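Long-range contact in amidohydrolase (Mycoplasma synoviae, PDB 3OVG), which hydrolyses phosphorylated sugar 1,4-lactones such as D-xylono-1,4-lactone 5-phosphate, and also carboxy 1,4-lactones, with the help of two zinc ions: residues L20-C25 with I319-P324. Sequence-based numbering, arbitrary orientation.
Sequences LGITDC and ILVNNP
Thr23 N donates to Leu320 O over 3.0 Å, and the donor N lies in the plane of that carbonyl. Helix 313-327 can offer this oxygen because Pro324, lacking an N-H, cannot bond back to the preceding turn and leaves a kink there. The same oxygen takes a CA-H...O contact from Ile22 CA at 3.4 Å. A water bridges Gly21 O and Val321 O, donating to both, so the widened turn is also linked to the loop before the strand. Around this polar link the branched side chains pack: Ile22 lies alongside Leu320, CG2 against CB, while its CG1 reaches Val321 CG2 at 3.7 Å. The compact pyrrolidine of Pro324 fits over the strand, its CB 3.8 Å from Thr23 CB and its CG 3.9 Å from Cys25 SG. With OG1 anti to the carbonyl carbon (chi1 -54°), Thr23 bonds back to Gly21 O from above the carbonyl plane. Gly21 suits the turn into the strand, where phi is positive (59°). Farther out, strand 22-25 pairs with strand 63-68 and leads into zinc ligand His26. Helix 313-327, coming after the eighth barrel strand (269-271) and packed across the first, fits the TIM-barrel fold of the phosphotriesterase family.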
ATOM      1  N   LEU A  20      10.251 -36.597  28.214  1.00 18.18           N
ATOM      2  CA  LEU A  20      10.314 -35.443  27.316  1.00 19.27           C
ATOM      3  C   LEU A  20      11.458 -35.566  26.301  1.00 19.24           C
ATOM      4  O   LEU A  20      11.269 -35.226  25.141  1.00 17.60           O
ATOM      5  CB  LEU A  20      10.424 -34.121  28.110  1.00 18.16           C
ATOM      6  CG  LEU A  20       9.138 -33.566  28.772  1.00 17.06           C
ATOM      7  CD1 LEU A  20       9.373 -32.488  29.855  1.00 15.39           C
ATOM      8  CD2 LEU A  20       8.147 -33.025  27.737  1.00 18.53           C
ATOM      9  N   GLY A  21      12.632 -36.038  26.744  1.00 18.15           N
ATOM     10  CA  GLY A  21      13.802 -36.144  25.881  1.00 17.70           C
ATOM     11  C   GLY A  21      14.214 -34.794  25.305  1.00 19.23           C
ATOM     12  O   GLY A  21      13.973 -33.744  25.930  1.00 15.26           O
ATOM     13  N   ILE A  22      14.821 -34.816  24.116  1.00 16.52           N
ATOM     14  CA  ILE A  22      15.185 -33.587  23.442  1.00 17.10           C
ATOM     15  C   ILE A  22      13.910 -32.831  23.015  1.00 20.00           C
ATOM     16  O   ILE A  22      13.023 -33.377  22.343  1.00 18.09           O
ATOM     17  CB  ILE A  22      16.083 -33.841  22.239  1.00 18.87           C
ATOM     18  CG1 ILE A  22      17.425 -34.456  22.710  1.00 19.17           C
ATOM     19  CG2 ILE A  22      16.258 -32.554  21.463  1.00 17.92           C
ATOM     20  CD1 ILE A  22      18.507 -34.623  21.586  1.00 17.44           C
ATOM     21  N   THR A  23      13.817 -31.577  23.448  1.00 18.74           N
ATOM     22  CA  THR A  23      12.600 -30.800  23.282  1.00 19.80           C
ATOM     23  C   THR A  23      12.846 -29.480  22.572  1.00 17.90           C
ATOM     24  O   THR A  23      13.698 -28.675  22.957  1.00 16.49           O
ATOM     25  CB  THR A  23      11.921 -30.492  24.653  1.00 19.33           C
ATOM     26  OG1 THR A  23      11.713 -31.715  25.373  1.00 17.85           O
ATOM     27  CG2 THR A  23      10.581 -29.761  24.454  1.00 16.42           C
ATOM     28  N   ASP A  24      12.046 -29.279  21.541  1.00 18.31           N
ATOM     29  CA  ASP A  24      11.983 -28.050  20.796  1.00 16.68           C
ATOM     30  C   ASP A  24      10.918 -27.247  21.532  1.00 18.59           C
ATOM     31  O   ASP A  24       9.742 -27.624  21.495  1.00 18.90           O
ATOM     32  CB  ASP A  24      11.531 -28.427  19.393  1.00 16.10           C
ATOM     33  CG  ASP A  24      11.132 -27.250  18.545  1.00 18.40           C
ATOM     34  OD1 ASP A  24      11.141 -26.080  19.007  1.00 17.18           O
ATOM     35  OD2 ASP A  24      10.821 -27.534  17.369  1.00 19.64           O
ATOM     36  N   CYS A  25      11.315 -26.150  22.177  1.00 16.62           N
ATOM     37  CA  CYS A  25      10.448 -25.478  23.151  1.00 18.06           C
ATOM     38  C   CYS A  25       9.489 -24.436  22.583  1.00 17.58           C
ATOM     39  O   CYS A  25       8.701 -23.861  23.335  1.00 17.40           O
ATOM     40  CB  CYS A  25      11.273 -24.869  24.294  1.00 16.52           C
ATOM     41  SG  CYS A  25      11.927 -26.163  25.407  1.00 17.85           S
ATOM     42  N   ILE A 319      20.600 -27.674  27.605  1.00 16.19           N
ATOM     43  CA  ILE A 319      19.741 -26.871  26.736  1.00 16.93           C
ATOM     44  C   ILE A 319      18.585 -27.657  26.075  1.00 17.34           C
ATOM     45  O   ILE A 319      17.455 -27.179  26.004  1.00 16.42           O
ATOM     46  CB  ILE A 319      20.560 -26.158  25.662  1.00 17.62           C
ATOM     47  CG1 ILE A 319      21.377 -25.028  26.286  1.00 16.42           C
ATOM     48  CG2 ILE A 319      19.641 -25.615  24.594  1.00 16.29           C
ATOM     49  CD1 ILE A 319      22.460 -24.457  25.344  1.00 15.08           C
ATOM     50  N   LEU A 320      18.874 -28.855  25.583  1.00 17.64           N
ATOM     51  CA  LEU A 320      17.892 -29.643  24.851  1.00 16.68           C
ATOM     52  C   LEU A 320      17.055 -30.553  25.760  1.00 18.64           C
ATOM     53  O   LEU A 320      15.916 -30.867  25.418  1.00 16.50           O
ATOM     54  CB  LEU A 320      18.575 -30.506  23.763  1.00 15.60           C
ATOM     55  CG  LEU A 320      19.359 -29.783  22.652  1.00 17.03           C
ATOM     56  CD1 LEU A 320      20.126 -30.772  21.823  1.00 20.58           C
ATOM     57  CD2 LEU A 320      18.400 -28.980  21.764  1.00 16.67           C
ATOM     58  N   VAL A 321      17.633 -31.017  26.875  1.00 18.91           N
ATOM     59  CA  VAL A 321      17.012 -32.093  27.675  1.00 18.63           C
ATOM     60  C   VAL A 321      16.719 -31.718  29.114  1.00 17.22           C
ATOM     61  O   VAL A 321      15.574 -31.788  29.547  1.00 17.53           O
ATOM     62  CB  VAL A 321      17.883 -33.362  27.669  1.00 20.07           C
ATOM     63  CG1 VAL A 321      17.191 -34.499  28.410  1.00 17.79           C
ATOM     64  CG2 VAL A 321      18.166 -33.760  26.257  1.00 17.71           C
ATOM     65  N   ASN A 322      17.759 -31.332  29.848  1.00 18.18           N
ATOM     66  CA  ASN A 322      17.629 -30.981  31.264  1.00 18.43           C
ATOM     67  C   ASN A 322      16.817 -29.709  31.582  1.00 18.48           C
ATOM     68  O   ASN A 322      15.978 -29.702  32.496  1.00 20.58           O
ATOM     69  CB  ASN A 322      19.005 -30.936  31.964  1.00 19.17           C
ATOM     70  CG  ASN A 322      19.617 -32.330  32.152  1.00 19.76           C
ATOM     71  OD1 ASN A 322      18.902 -33.317  32.317  1.00 20.85           O
ATOM     72  ND2 ASN A 322      20.945 -32.411  32.108  1.00 19.99           N
ATOM     73  N   ASN A 323      17.051 -28.644  30.831  1.00 17.80           N
ATOM     74  CA  ASN A 323      16.334 -27.397  31.075  1.00 16.05           C
ATOM     75  C   ASN A 323      14.840 -27.561  30.762  1.00 19.43           C
ATOM     76  O   ASN A 323      13.986 -27.170  31.559  1.00 20.10           O
ATOM     77  CB  ASN A 323      16.975 -26.248  30.304  1.00 16.30           C
ATOM     78  CG  ASN A 323      18.455 -26.034  30.690  1.00 17.89           C
ATOM     79  OD1 ASN A 323      19.190 -25.273  30.024  1.00 18.62           O
ATOM     80  ND2 ASN A 323      18.896 -26.710  31.739  1.00 15.01           N
ATOM     81  N   PRO A 324      14.511 -28.185  29.622  1.00 17.93           N
ATOM     82  CA  PRO A 324      13.068 -28.365  29.382  1.00 18.67           C
ATOM     83  C   PRO A 324      12.386 -29.311  30.383  1.00 19.47           C
ATOM     84  O   PRO A 324      11.191 -29.136  30.697  1.00 18.59           O
ATOM     85  CB  PRO A 324      13.008 -28.930  27.958  1.00 16.77           C
ATOM     86  CG  PRO A 324      14.324 -28.563  27.329  1.00 17.36           C
ATOM     87  CD  PRO A 324      15.333 -28.583  28.467  1.00 15.86           C
TER
HETATM   88  O   HOH W   1      13.731 -33.201  28.492  1.00 16.10           O
HETATM   89  O   HOH W   2      15.477 -26.814  24.245  1.00 16.33           O